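Local coordinates for flavin-dependent monooxygenase, oxygenase subunit HsaA (Rhodococcus sp., PDB 2RFQ), which catalyses the FMNH2-dependent ortho-hydroxylation of the steroid catabolite 3-HSA to the catechol 3,4-DHSA in cholesterol breakdown, working with a separate reductase component, at residues 56-61 with 106-111; 66-71 with 85-90; 254-259 with 342-347. All blocks are in the same frame, centred on the assembly; numbering follows the deposited sequence. Where two conformers were deposited one is given.

From the N terminus, the chain passes through the first helices into the loop of residues 56-61, where contact 1 opens. It then runs down helix 65-76 and back along helix 80-96. Contact 2 joins these two successive helices and so closes a short hairpin nested inside the larger, mostly helical loop that contact 1 completes when 106-111 meets 56-61. Both belong to the N-terminal domain of the acyl-CoA dehydrogenase fold. After the strands of the middle part, contact 3 follows in series, tying helix 233-266 to the end of helix 316-344 in the C-terminal helical domain. Contacts 1 and 3 lie on opposite sides of the chain's centre, their own centres about 44 Å apart.

Contact 1 (56-61 with 106-111)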
ATOM      1  N   GLU A  56      22.908 -39.502   2.144  1.00 10.14           N
ATOM      2  CA  GLU A  56      22.963 -40.650   3.036  1.00 11.40           C
ATOM      3  C   GLU A  56      24.371 -41.279   3.089  1.00 11.55           C
ATOM      4  O   GLU A  56      24.803 -41.752   4.145  1.00 11.62           O
ATOM      5  CB  GLU A  56      21.916 -41.671   2.609  1.00 12.57           C
ATOM      6  CG  GLU A  56      21.818 -42.888   3.527  1.00 17.32           C
ATOM      7  CD  GLU A  56      22.796 -43.982   3.165  1.00 23.10           C
ATOM      8  OE1 GLU A  56      23.295 -43.996   2.018  1.00 25.14           O
ATOM      9  OE2 GLU A  56      23.052 -44.847   4.036  1.00 28.06           O
ATOM     10  N   GLN A  57      25.098 -41.266   1.968  1.00 10.95           N
ATOM     11  CA  GLN A  57      26.414 -41.944   1.941  1.00 11.01           C
ATOM     12  C   GLN A  57      27.406 -41.280   2.900  1.00 11.15           C
ATOM     13  O   GLN A  57      28.384 -41.908   3.318  1.00 11.32           O
ATOM     14  CB  GLN A  57      26.996 -42.021   0.525  1.00 10.39           C
ATOM     15  CG  GLN A  57      27.396 -40.695  -0.077  1.00 10.96           C
ATOM     16  CD  GLN A  57      28.285 -40.870  -1.290  1.00 10.95           C
ATOM     17  OE1 GLN A  57      29.319 -41.576  -1.231  1.00 12.95           O
ATOM     18  NE2 GLN A  57      27.904 -40.230  -2.391  1.00 10.98           N
ATOM     19  N   TRP A  58      27.144 -40.017   3.256  1.00 10.71           N
ATOM     20  CA  TRP A  58      28.020 -39.253   4.152  1.00 10.61           C
ATOM     21  C   TRP A  58      27.410 -39.117   5.565  1.00 11.14           C
ATOM     22  O   TRP A  58      27.837 -38.284   6.369  1.00 12.06           O
ATOM     23  CB  TRP A  58      28.336 -37.858   3.556  1.00 11.16           C
ATOM     24  CG  TRP A  58      28.954 -37.930   2.206  1.00 10.35           C
ATOM     25  CD1 TRP A  58      28.399 -37.520   1.023  1.00 11.35           C
ATOM     26  CD2 TRP A  58      30.228 -38.503   1.875  1.00 10.84           C
ATOM     27  NE1 TRP A  58      29.267 -37.781  -0.022  1.00 11.56           N
ATOM     28  CE2 TRP A  58      30.391 -38.384   0.478  1.00 10.98           C
ATOM     29  CE3 TRP A  58      31.260 -39.073   2.628  1.00 11.85           C
ATOM     30  CZ2 TRP A  58      31.542 -38.837  -0.186  1.00 10.27           C
ATOM     31  CZ3 TRP A  58      32.402 -39.533   1.970  1.00 11.08           C
ATOM     32  CH2 TRP A  58      32.528 -39.411   0.575  1.00 10.04           C
ATOM     33  N   GLY A  59      26.398 -39.929   5.856  1.00 10.45           N
ATOM     34  CA  GLY A  59      25.746 -39.904   7.159  1.00  9.96           C
ATOM     35  C   GLY A  59      24.633 -38.872   7.254  1.00  9.96           C
ATOM     36  O   GLY A  59      24.168 -38.567   8.346  1.00 10.15           O
ATOM     37  N   GLY A  60      24.188 -38.367   6.102  1.00  9.69           N
ATOM     38  CA  GLY A  60      23.166 -37.309   6.065  1.00  9.15           C
ATOM     39  C   GLY A  60      21.744 -37.820   5.939  1.00  9.60           C
ATOM     40  O   GLY A  60      21.508 -39.024   5.710  1.00  9.96           O
ATOM     41  N   TYR A  61      20.783 -36.907   6.090  1.00  8.46           N
ATOM     42  CA  TYR A  61      19.367 -37.261   6.023  1.00  8.87           C
ATOM     43  C   TYR A  61      18.787 -37.213   4.617  1.00  8.26           C
ATOM     44  O   TYR A  61      17.698 -37.743   4.405  1.00  8.40           O
ATOM     45  CB  TYR A  61      18.520 -36.318   6.892  1.00  9.55           C
ATOM     46  CG  TYR A  61      18.766 -36.415   8.383  1.00 10.75           C
ATOM     47  CD1 TYR A  61      18.024 -37.293   9.177  1.00  8.71           C
ATOM     48  CD2 TYR A  61      19.704 -35.584   9.007  1.00 10.79           C
ATOM     49  CE1 TYR A  61      18.232 -37.362  10.566  1.00  9.74           C
ATOM     50  CE2 TYR A  61      19.917 -35.649  10.384  1.00 10.22           C
ATOM     51  CZ  TYR A  61      19.175 -36.534  11.160  1.00 11.77           C
ATOM     52  OH  TYR A  61      19.398 -36.615  12.521  1.00 12.74           O
ATOM     53  N   ASP A 106      36.899 -35.538  -1.242  1.00  9.68           N
ATOM     54  CA  ASP A 106      37.860 -34.505  -0.816  1.00  9.65           C
ATOM     55  C   ASP A 106      37.407 -33.753   0.428  1.00 10.31           C
ATOM     56  O   ASP A 106      38.198 -33.508   1.337  1.00 10.50           O
ATOM     57  CB  ASP A 106      38.134 -33.506  -1.945  1.00  9.33           C
ATOM     58  CG  ASP A 106      38.922 -34.104  -3.099  1.00 11.63           C
ATOM     59  OD1 ASP A 106      39.491 -35.201  -2.967  1.00 12.09           O
ATOM     60  OD2 ASP A 106      38.970 -33.444  -4.150  1.00 11.66           O
ATOM     61  N   VAL A 107      36.122 -33.398   0.448  1.00  9.68           N
ATOM     62  CA  VAL A 107      35.551 -32.611   1.526  1.00  9.68           C
ATOM     63  C   VAL A 107      35.229 -33.435   2.770  1.00  9.82           C
ATOM     64  O   VAL A 107      35.592 -33.037   3.888  1.00  9.80           O
ATOM     65  CB  VAL A 107      34.301 -31.853   1.025  1.00 10.00           C
ATOM     66  CG1 VAL A 107      33.634 -31.091   2.162  1.00 11.51           C
ATOM     67  CG2 VAL A 107      34.713 -30.901  -0.131  1.00  9.96           C
ATOM     68  N   TRP A 108      34.563 -34.571   2.566  1.00 10.18           N
ATOM     69  CA  TRP A 108      33.961 -35.322   3.675  1.00 10.81           C
ATOM     70  C   TRP A 108      34.610 -36.675   3.959  1.00 11.27           C
ATOM     71  O   TRP A 108      34.200 -37.379   4.902  1.00 11.56           O
ATOM     72  CB  TRP A 108      32.466 -35.544   3.408  1.00 10.57           C
ATOM     73  CG  TRP A 108      31.603 -34.300   3.556  1.00 11.27           C
ATOM     74  CD1 TRP A 108      31.734 -33.304   4.497  1.00 11.45           C
ATOM     75  CD2 TRP A 108      30.455 -33.964   2.770  1.00 11.27           C
ATOM     76  NE1 TRP A 108      30.747 -32.344   4.316  1.00 10.93           N
ATOM     77  CE2 TRP A 108      29.950 -32.728   3.268  1.00 10.84           C
ATOM     78  CE3 TRP A 108      29.814 -34.571   1.678  1.00  9.83           C
ATOM     79  CZ2 TRP A 108      28.818 -32.104   2.720  1.00 10.85           C
ATOM     80  CZ3 TRP A 108      28.685 -33.953   1.134  1.00 10.78           C
ATOM     81  CH2 TRP A 108      28.197 -32.729   1.658  1.00 10.83           C
ATOM     82  N   GLY A 109      35.613 -37.041   3.166  1.00 12.26           N
ATOM     83  CA  GLY A 109      36.225 -38.358   3.281  1.00 11.99           C
ATOM     84  C   GLY A 109      36.761 -38.703   4.661  1.00 12.80           C
ATOM     85  O   GLY A 109      36.816 -39.887   5.014  1.00 13.38           O
ATOM     86  N   ASN A 110      37.168 -37.697   5.437  1.00 12.58           N
ATOM     87  CA  ASN A 110      37.729 -37.945   6.774  1.00 13.33           C
ATOM     88  C   ASN A 110      36.847 -37.429   7.902  1.00 13.29           C
ATOM     89  O   ASN A 110      37.006 -37.825   9.061  1.00 13.17           O
ATOM     90  CB  ASN A 110      39.129 -37.336   6.899  1.00 14.45           C
ATOM     91  CG  ASN A 110      40.179 -38.082   6.068  1.00 18.01           C
ATOM     92  OD1 ASN A 110      40.994 -37.456   5.371  1.00 24.69           O
ATOM     93  ND2 ASN A 110      40.160 -39.406   6.126  1.00 19.66           N
ATOM     94  N   ASP A 111      35.901 -36.563   7.547  1.00 11.98           N
ATOM     95  CA  ASP A 111      35.095 -35.852   8.533  1.00 12.35           C
ATOM     96  C   ASP A 111      33.827 -35.371   7.837  1.00 11.32           C
ATOM     97  O   ASP A 111      33.844 -34.397   7.076  1.00 11.45           O
ATOM     98  CB  ASP A 111      35.911 -34.674   9.109  1.00 12.84           C
ATOM     99  CG  ASP A 111      35.157 -33.863  10.165  1.00 14.80           C
ATOM    100  OD1 ASP A 111      33.937 -34.070  10.361  1.00 13.97           O
ATOM    101  OD2 ASP A 111      35.812 -33.000  10.796  1.00 15.04           O
TER
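Trp-58 and Trp-108 form an indole pair at one end of the helical N-terminal domain of the acyl-CoA dehydrogenase fold, joining the loop before helix 65-76 to the C-terminal part of helix 101-108. The rings meet neither stacked nor edge-to-face: the five-membered ring of Trp-58 and the six-membered ring of Trp-108 have planes at 51° and centroids 4.8 Å apart. The CE3 corner of Trp-108 comes closest, lying over a Trp-58 face near the rim, 3.3 Å from Trp-58 CD1. Further along that face, Trp-108 CB makes a CH-pi contact, 4.2 Å from the centroid of the Trp-58 six-membered ring and 26° off its normal. In both residues CG is set opposite the carbonyl carbon (chi1 -57° in Trp-58), which carries each indole into the gap between the backbones. The far end of Trp-58 brings CZ3 to within 4.2 Å of Gly-109 CA. On the opposite face lies the aliphatic part of its own neighbour, Gln-57 CG, 3.4 Å above the plane, so Trp-58 is sandwiched. The loop itself is folded by a backbone bond from Gly-59 N to Glu-56 O of 3.0 Å.

Gln-57 reaches Gln-101 through OE1 and Asn-224 through NE2, and Trp-108 rests on Asn-93 and Leu-96 of helix 80-96. No hydrogen bond links the two segments directly. The indole nitrogens are nevertheless satisfied, Trp-58 NE1 by Gln-104 OE1 and Trp-108 NE1 by the carbonyl O of Val-114. The contact is thus carried by dispersion between buried carbons, while the bonds at the two indole nitrogens are consistent with a fixed turn of each ring.

Contact 2 (66-71 with 85-90); sequences VLFYSA and VSSIIG
Phe-68 points its ring straight at the backbone of helix 80-96, meeting it at Ser-87 and Gly-90. Its CG lies opposite the backbone N (chi1 175°), a setting that extends the ring outward from helix 65-76 and leads with the far atom CZ. The ring comes edge first: Ser-87 O lies near its plane, 3.5 Å from Phe-68 CZ, so an aromatic C-H edge faces a carbonyl oxygen. Beside this, the ring settles obliquely on Gly-90, with Phe-68 CZ 3.8 Å from Gly-90 C and Phe-68 CE1 3.9 Å from Gly-90 CA. Gly-90 has no side chain on this side, which lets the ring lie against its CA and C. The contact is mainly ring against helix backbone; the segment axes pass 10.4 Å apart at 150°, close to antiparallel.

Another part of the Phe-68 rim meets Tyr-69, whose ring turns a face to it: Phe-68 CD2 sits 3.6 Å above the Tyr-69 plane, toward the rim, while Tyr-69 CE1 lies in the plane of the Phe-68 ring. Behind them Ser-70 OG bonds back to Val-66 O at 2.7 Å, approaching 37° out of the carbonyl plane, from the face opposite to that used by Ser-70 N, and so returns its hydroxyl to its own helix.

The contact joins two successive helices of the acyl-CoA dehydrogenase-type N-terminal domain. Helix 233-266 closes one flank, with Ser-87 OG bonded to Thr-240 O and Tyr-69 OH to Ile-236 O, while Phe-68 also touches Thr-240. Phe-49 meets the Phe-68 ring with planes only slightly inclined. Val-66 and Tyr-69 rest on Val-301 of helix 277-309, and Ala-71 packs on Met-13 and Leu-16 of helix 11-25.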
ATOM      1  N   VAL A  66      11.234 -29.500   2.595  1.00  7.39           N
ATOM      2  CA  VAL A  66      10.369 -28.716   3.496  1.00  7.61           C
ATOM      3  C   VAL A  66      10.875 -28.849   4.940  1.00  7.78           C
ATOM      4  O   VAL A  66      10.821 -27.905   5.708  1.00  7.88           O
ATOM      5  CB  VAL A  66       8.879 -29.045   3.365  1.00  7.49           C
ATOM      6  CG1 VAL A  66       8.064 -28.279   4.423  1.00  8.05           C
ATOM      7  CG2 VAL A  66       8.396 -28.671   1.950  1.00  9.31           C
ATOM      8  N   LEU A  67      11.369 -30.020   5.306  1.00  7.29           N
ATOM      9  CA  LEU A  67      11.936 -30.183   6.650  1.00  7.76           C
ATOM     10  C   LEU A  67      13.125 -29.232   6.837  1.00  8.22           C
ATOM     11  O   LEU A  67      13.226 -28.561   7.867  1.00  8.45           O
ATOM     12  CB  LEU A  67      12.363 -31.641   6.874  1.00  7.64           C
ATOM     13  CG  LEU A  67      13.167 -31.884   8.164  1.00  7.93           C
ATOM     14  CD1 LEU A  67      12.441 -31.522   9.437  1.00  8.06           C
ATOM     15  CD2 LEU A  67      13.603 -33.343   8.243  1.00  8.35           C
ATOM     16  N   PHE A  68      13.991 -29.152   5.830  1.00  7.91           N
ATOM     17  CA  PHE A  68      15.159 -28.275   5.903  1.00  8.00           C
ATOM     18  C   PHE A  68      14.719 -26.814   6.079  1.00  8.49           C
ATOM     19  O   PHE A  68      15.220 -26.112   6.985  1.00  7.38           O
ATOM     20  CB  PHE A  68      16.042 -28.406   4.657  1.00  8.07           C
ATOM     21  CG  PHE A  68      17.191 -27.439   4.651  1.00  8.08           C
ATOM     22  CD1 PHE A  68      18.314 -27.674   5.442  1.00  8.58           C
ATOM     23  CD2 PHE A  68      17.143 -26.282   3.860  1.00 10.03           C
ATOM     24  CE1 PHE A  68      19.389 -26.772   5.455  1.00 10.57           C
ATOM     25  CE2 PHE A  68      18.204 -25.356   3.892  1.00 11.32           C
ATOM     26  CZ  PHE A  68      19.320 -25.608   4.680  1.00 10.66           C
ATOM     27  N   TYR A  69      13.773 -26.347   5.246  1.00  7.68           N
ATOM     28  CA  TYR A  69      13.370 -24.938   5.353  1.00  7.45           C
ATOM     29  C   TYR A  69      12.603 -24.649   6.645  1.00  7.41           C
ATOM     30  O   TYR A  69      12.680 -23.535   7.177  1.00  8.02           O
ATOM     31  CB  TYR A  69      12.603 -24.457   4.118  1.00  7.50           C
ATOM     32  CG  TYR A  69      13.426 -24.515   2.860  1.00  8.12           C
ATOM     33  CD1 TYR A  69      14.620 -23.800   2.741  1.00  8.37           C
ATOM     34  CD2 TYR A  69      13.017 -25.314   1.793  1.00  9.03           C
ATOM     35  CE1 TYR A  69      15.396 -23.873   1.575  1.00 10.05           C
ATOM     36  CE2 TYR A  69      13.770 -25.389   0.612  1.00  9.51           C
ATOM     37  CZ  TYR A  69      14.943 -24.660   0.509  1.00  8.96           C
ATOM     38  OH  TYR A  69      15.674 -24.753  -0.670  1.00  9.21           O
ATOM     39  N   SER A  70      11.901 -25.661   7.161  1.00  6.66           N
ATOM     40  CA  SER A  70      11.192 -25.553   8.449  1.00  7.72           C
ATOM     41  C   SER A  70      12.205 -25.371   9.576  1.00  7.84           C
ATOM     42  O   SER A  70      11.982 -24.572  10.495  1.00  8.92           O
ATOM     43  CB  SER A  70      10.340 -26.803   8.676  1.00  8.35           C
ATOM     44  OG  SER A  70       9.307 -26.825   7.696  1.00  9.89           O
ATOM     45  N   ALA A  71      13.327 -26.083   9.481  1.00  7.26           N
ATOM     46  CA  ALA A  71      14.414 -25.965  10.480  1.00  7.61           C
ATOM     47  C   ALA A  71      15.032 -24.572  10.427  1.00  6.77           C
ATOM     48  O   ALA A  71      15.262 -23.925  11.461  1.00  7.33           O
ATOM     49  CB  ALA A  71      15.462 -27.040  10.248  1.00  8.26           C
ATOM     50  N   VAL A  85      22.914 -17.664   8.395  1.00  8.76           N
ATOM     51  CA  VAL A  85      24.114 -18.508   8.206  1.00  9.26           C
ATOM     52  C   VAL A  85      23.740 -19.989   8.116  1.00  9.13           C
ATOM     53  O   VAL A  85      24.267 -20.718   7.260  1.00  9.35           O
ATOM     54  CB  VAL A  85      25.114 -18.256   9.344  1.00  8.05           C
ATOM     55  CG1 VAL A  85      26.254 -19.281   9.346  1.00  9.25           C
ATOM     56  CG2 VAL A  85      25.665 -16.831   9.225  1.00  9.42           C
ATOM     57  N   SER A  86      22.827 -20.426   8.980  1.00  9.36           N
ATOM     58  CA  SER A  86      22.438 -21.835   9.024  1.00  9.34           C
ATOM     59  C   SER A  86      21.845 -22.253   7.682  1.00  9.28           C
ATOM     60  O   SER A  86      22.169 -23.303   7.131  1.00  8.78           O
ATOM     61  CB  SER A  86      21.424 -22.082  10.152  1.00  9.60           C
ATOM     62  OG  SER A  86      22.065 -21.949  11.432  1.00 11.01           O
ATOM     63  N   SER A  87      20.988 -21.405   7.144  1.00  8.64           N
ATOM     64  CA  SER A  87      20.340 -21.727   5.880  1.00  8.93           C
ATOM     65  C   SER A  87      21.346 -21.882   4.745  1.00  9.15           C
ATOM     66  O   SER A  87      21.336 -22.885   4.015  1.00  9.02           O
ATOM     67  CB  SER A  87      19.365 -20.623   5.529  1.00  8.99           C
ATOM     68  OG  SER A  87      18.551 -21.028   4.429  1.00  9.43           O
ATOM     69  N   ILE A  88      22.242 -20.898   4.610  1.00  8.83           N
ATOM     70  CA  ILE A  88      23.168 -20.886   3.472  1.00 10.42           C
ATOM     71  C   ILE A  88      24.212 -22.006   3.607  1.00  9.84           C
ATOM     72  O   ILE A  88      24.437 -22.788   2.654  1.00 10.07           O
ATOM     73  CB  ILE A  88      23.779 -19.488   3.276  1.00 11.44           C
ATOM     74  CG1 ILE A  88      22.652 -18.511   2.926  1.00 13.41           C
ATOM     75  CG2 ILE A  88      24.739 -19.496   2.106  1.00 13.88           C
ATOM     76  CD1 ILE A  88      22.826 -17.060   3.439  1.00 17.11           C
ATOM     77  N   ILE A  89      24.825 -22.120   4.777  1.00  9.40           N
ATOM     78  CA  ILE A  89      25.806 -23.190   4.974  0.50  8.97           C
ATOM     79  C   ILE A  89      25.135 -24.569   4.839  1.00  9.19           C
ATOM     80  O   ILE A  89      25.704 -25.481   4.254  1.00  9.12           O
ATOM     81  CB  ILE A  89      26.587 -23.038   6.307  0.50  8.87           C
ATOM     82  CG1 ILE A  89      27.348 -21.699   6.323  0.50  9.92           C
ATOM     83  CG2 ILE A  89      27.554 -24.194   6.494  0.50  7.90           C
ATOM     84  CD1 ILE A  89      28.468 -21.611   7.341  0.50  8.76           C
ATOM     85  N   GLY A  90      23.910 -24.694   5.343  1.00  8.96           N
ATOM     86  CA  GLY A  90      23.193 -25.958   5.243  1.00  8.87           C
ATOM     87  C   GLY A  90      22.929 -26.339   3.789  1.00  9.02           C
ATOM     88  O   GLY A  90      23.032 -27.506   3.417  1.00 10.27           O
TER

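Contact 3 (254-259 with 342-347); sequences DAHVEH and ESSGAT. With 1PS (3-pyridinium-1-ylpropane-1-sulfonate), chain E.
His-256 and His-259, one turn apart on helix 233-266 of the C-terminal helical domain, face Ser-343, Ser-344 and Thr-347, where helix 316-344 of the same domain gives way to a loop. Both histidines hold CG opposite the backbone N (chi1 176° in His-256 and -178° in His-259), so their imidazoles extend from the same side of the helix. His-256 presents a ring edge to Ser-344, its ND1 3.9 Å from Ser-344 CB, but polar atoms meet through water. Ser-344 OG, likewise opposite its N, is thereby brought to water 1, which also has His-256 ND1 as partner and donates to O1 of the bound 3-pyridinium-1-ylpropane-1-sulfonate at 2.9 Å. At the other nitrogen, water 2 lies in the ring plane, 2.8 Å from His-256 NE2, and goes on to Ser-343 OG. A third water, in the plane of the His-259 ring, is 2.9 Å from His-259 NE2 and makes a weak bond to Thr-347 OG1.

The ligand runs across His-259: its C6 methylene sits over one imidazole face, 3.6 Å from His-259 CE1, and sulfonate O2 comes within 3.5 Å of His-259 CB. Gly-345, with phi 71°, is the first residue to leave helical geometry, and the chain goes on to Ala-346 and Thr-347. There Thr-347 OG1, also trans to its N, reaches to 3.2 Å from C1 of the pyridinium ring, and Thr-347 O lies near the same carbon. The ligand is also hydrogen-bonded to Leu-355 N, while Ala-346 packs on Trp-141 of the second subunit.

Thr-347 is shared by the ligand pocket and a site that, by similarity, binds FMN. Its oxygens, beside carbons next to the cationic nitrogen, should suit that positive end electrostatically, while water 1 couples the sulfonate to both helices.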
ATOM      1  N   ASP A 254       6.349 -12.941  17.448  1.00  8.42           N
ATOM      2  CA  ASP A 254       6.229 -13.531  18.784  1.00  9.65           C
ATOM      3  C   ASP A 254       6.772 -12.572  19.838  1.00  9.70           C
ATOM      4  O   ASP A 254       6.159 -12.428  20.904  1.00 10.29           O
ATOM      5  CB  ASP A 254       6.977 -14.859  18.831  1.00  9.85           C
ATOM      6  CG  ASP A 254       6.266 -15.966  18.070  1.00 12.23           C
ATOM      7  OD1 ASP A 254       5.043 -15.861  17.749  1.00 11.71           O
ATOM      8  OD2 ASP A 254       6.954 -16.977  17.787  1.00 14.53           O
ATOM      9  N   ALA A 255       7.896 -11.908  19.547  1.00  9.65           N
ATOM     10  CA  ALA A 255       8.517 -10.980  20.515  1.00 10.38           C
ATOM     11  C   ALA A 255       7.540  -9.830  20.764  1.00 10.08           C
ATOM     12  O   ALA A 255       7.263  -9.467  21.920  1.00 10.84           O
ATOM     13  CB  ALA A 255       9.879 -10.443  19.988  1.00  9.88           C
ATOM     14  N   HIS A 256       6.980  -9.306  19.678  1.00  9.58           N
ATOM     15  CA  HIS A 256       6.038  -8.182  19.761  1.00  9.47           C
ATOM     16  C   HIS A 256       4.788  -8.548  20.529  1.00  9.65           C
ATOM     17  O   HIS A 256       4.391  -7.844  21.468  1.00  9.80           O
ATOM     18  CB  HIS A 256       5.667  -7.707  18.347  1.00  9.67           C
ATOM     19  CG  HIS A 256       4.634  -6.619  18.324  1.00 10.39           C
ATOM     20  ND1 HIS A 256       4.920  -5.313  18.671  1.00 12.20           N
ATOM     21  CD2 HIS A 256       3.323  -6.641  17.979  1.00  9.38           C
ATOM     22  CE1 HIS A 256       3.828  -4.577  18.531  1.00 10.65           C
ATOM     23  NE2 HIS A 256       2.847  -5.360  18.103  1.00 11.11           N
ATOM     24  N   VAL A 257       4.174  -9.672  20.173  1.00  9.80           N
ATOM     25  CA  VAL A 257       2.941 -10.084  20.875  1.00  9.90           C
ATOM     26  C   VAL A 257       3.186 -10.411  22.358  1.00 10.50           C
ATOM     27  O   VAL A 257       2.359 -10.064  23.208  1.00 10.42           O
ATOM     28  CB  VAL A 257       2.209 -11.218  20.127  1.00 10.16           C
ATOM     29  CG1 VAL A 257       1.014 -11.786  20.953  1.00 10.36           C
ATOM     30  CG2 VAL A 257       1.744 -10.717  18.770  1.00  8.17           C
ATOM     31  N   GLU A 258       4.323 -11.039  22.673  1.00 11.48           N
ATOM     32  CA  GLU A 258       4.661 -11.308  24.086  1.00 13.05           C
ATOM     33  C   GLU A 258       4.790 -10.014  24.874  1.00 13.10           C
ATOM     34  O   GLU A 258       4.168  -9.862  25.934  1.00 13.53           O
ATOM     35  CB  GLU A 258       5.952 -12.111  24.194  1.00 12.63           C
ATOM     36  CG  GLU A 258       6.434 -12.306  25.645  1.00 17.76           C
ATOM     37  CD  GLU A 258       7.668 -13.168  25.695  1.00 24.75           C
ATOM     38  OE1 GLU A 258       8.765 -12.662  25.380  1.00 27.87           O
ATOM     39  OE2 GLU A 258       7.532 -14.362  26.032  1.00 29.81           O
ATOM     40  N   HIS A 259       5.544  -9.060  24.337  1.00 13.00           N
ATOM     41  CA  HIS A 259       5.753  -7.796  25.033  1.00 13.80           C
ATOM     42  C   HIS A 259       4.451  -6.997  25.138  1.00 13.45           C
ATOM     43  O   HIS A 259       4.087  -6.524  26.224  1.00 13.61           O
ATOM     44  CB  HIS A 259       6.828  -6.972  24.349  1.00 13.95           C
ATOM     45  CG  HIS A 259       7.122  -5.693  25.055  1.00 16.03           C
ATOM     46  ND1 HIS A 259       7.939  -5.634  26.164  1.00 18.74           N
ATOM     47  CD2 HIS A 259       6.680  -4.428  24.840  1.00 18.29           C
ATOM     48  CE1 HIS A 259       8.010  -4.382  26.586  1.00 18.49           C
ATOM     49  NE2 HIS A 259       7.249  -3.633  25.807  1.00 18.49           N
ATOM     50  N   GLU A 342       6.761  -0.487  13.709  1.00  8.68           N
ATOM     51  CA  GLU A 342       6.062   0.811  13.727  1.00 10.16           C
ATOM     52  C   GLU A 342       5.030   0.854  14.871  1.00  9.74           C
ATOM     53  O   GLU A 342       4.942   1.825  15.606  1.00 10.45           O
ATOM     54  CB  GLU A 342       5.370   1.109  12.403  1.00 10.54           C
ATOM     55  CG  GLU A 342       4.697   2.512  12.378  1.00 12.19           C
ATOM     56  CD  GLU A 342       3.884   2.792  11.097  1.00 14.89           C
ATOM     57  OE1 GLU A 342       3.551   1.846  10.353  1.00 23.08           O
ATOM     58  OE2 GLU A 342       3.539   3.959  10.852  1.00 20.50           O
ATOM     59  N   SER A 343       4.228  -0.197  14.984  1.00  8.92           N
ATOM     60  CA  SER A 343       3.214  -0.245  16.063  1.00  9.54           C
ATOM     61  C   SER A 343       3.825  -0.161  17.471  1.00  9.43           C
ATOM     62  O   SER A 343       3.307   0.523  18.371  1.00 10.06           O
ATOM     63  CB  SER A 343       2.423  -1.542  15.938  1.00  9.09           C
ATOM     64  OG  SER A 343       1.331  -1.536  16.844  1.00  9.40           O
ATOM     65  N   SER A 344       4.933  -0.863  17.662  1.00  9.09           N
ATOM     66  CA  SER A 344       5.582  -0.912  18.965  1.00  9.26           C
ATOM     67  C   SER A 344       6.040   0.473  19.442  1.00  9.48           C
ATOM     68  O   SER A 344       5.998   0.770  20.635  1.00  9.31           O
ATOM     69  CB  SER A 344       6.741  -1.890  18.914  1.00  9.99           C
ATOM     70  OG  SER A 344       7.305  -2.018  20.192  1.00 11.78           O
ATOM     71  N   GLY A 345       6.496   1.298  18.509  1.00  9.03           N
ATOM     72  CA  GLY A 345       6.831   2.691  18.823  1.00  9.20           C
ATOM     73  C   GLY A 345       8.078   2.857  19.670  1.00  8.97           C
ATOM     74  O   GLY A 345       9.065   2.158  19.478  1.00  8.64           O
ATOM     75  N   ALA A 346       8.046   3.809  20.604  1.00  8.47           N
ATOM     76  CA  ALA A 346       9.257   4.225  21.302  1.00  9.01           C
ATOM     77  C   ALA A 346      10.021   3.090  21.998  1.00  9.56           C
ATOM     78  O   ALA A 346      11.251   3.041  21.956  1.00 10.10           O
ATOM     79  CB  ALA A 346       8.933   5.357  22.300  1.00  8.24           C
ATOM     80  N   THR A 347       9.293   2.177  22.634  1.00 10.35           N
ATOM     81  CA  THR A 347       9.920   1.075  23.342  1.00 12.22           C
ATOM     82  C   THR A 347      10.837   0.236  22.433  1.00 11.00           C
ATOM     83  O   THR A 347      11.900  -0.233  22.884  1.00 11.65           O
ATOM     84  CB  THR A 347       8.859   0.200  24.072  1.00 11.88           C
ATOM     85  OG1 THR A 347       9.534  -0.658  25.001  1.00 16.95           O
ATOM     86  CG2 THR A 347       7.989  -0.606  23.098  1.00 14.67           C
TER
HETATM   87  N1  1PS E 392      11.758  -3.391  25.331  1.00 33.19           N
HETATM   88  C1  1PS E 392      12.366  -2.181  25.361  1.00 33.64           C
HETATM   89  C2  1PS E 392      13.331  -1.891  26.329  1.00 34.01           C
HETATM   90  C3  1PS E 392      12.057  -4.344  26.237  1.00 33.84           C
HETATM   91  C4  1PS E 392      13.011  -4.106  27.232  1.00 34.70           C
HETATM   92  C5  1PS E 392      13.657  -2.865  27.273  1.00 33.90           C
HETATM   93  C6  1PS E 392      10.738  -3.682  24.306  1.00 32.18           C
HETATM   94  C7  1PS E 392      11.352  -3.817  22.912  1.00 28.26           C
HETATM   95  C8  1PS E 392      10.314  -4.287  21.892  1.00 27.58           C
HETATM   96  S1  1PS E 392      10.262  -5.962  21.759  1.00 29.07           S
HETATM   97  O1  1PS E 392       9.048  -6.241  20.946  1.00 23.44           O
HETATM   98  O2  1PS E 392      10.115  -6.619  23.086  1.00 28.85           O
HETATM   99  O3  1PS E 392      11.546  -6.437  21.156  1.00 22.05           O
HETATM  100  O   HOH W   1       6.701  -4.616  20.922  1.00  9.80           O
HETATM  101  O   HOH W   2       0.546  -4.124  17.081  1.00 11.01           O
HETATM  102  O   HOH W   3       6.629  -0.824  26.293  1.00 40.71           O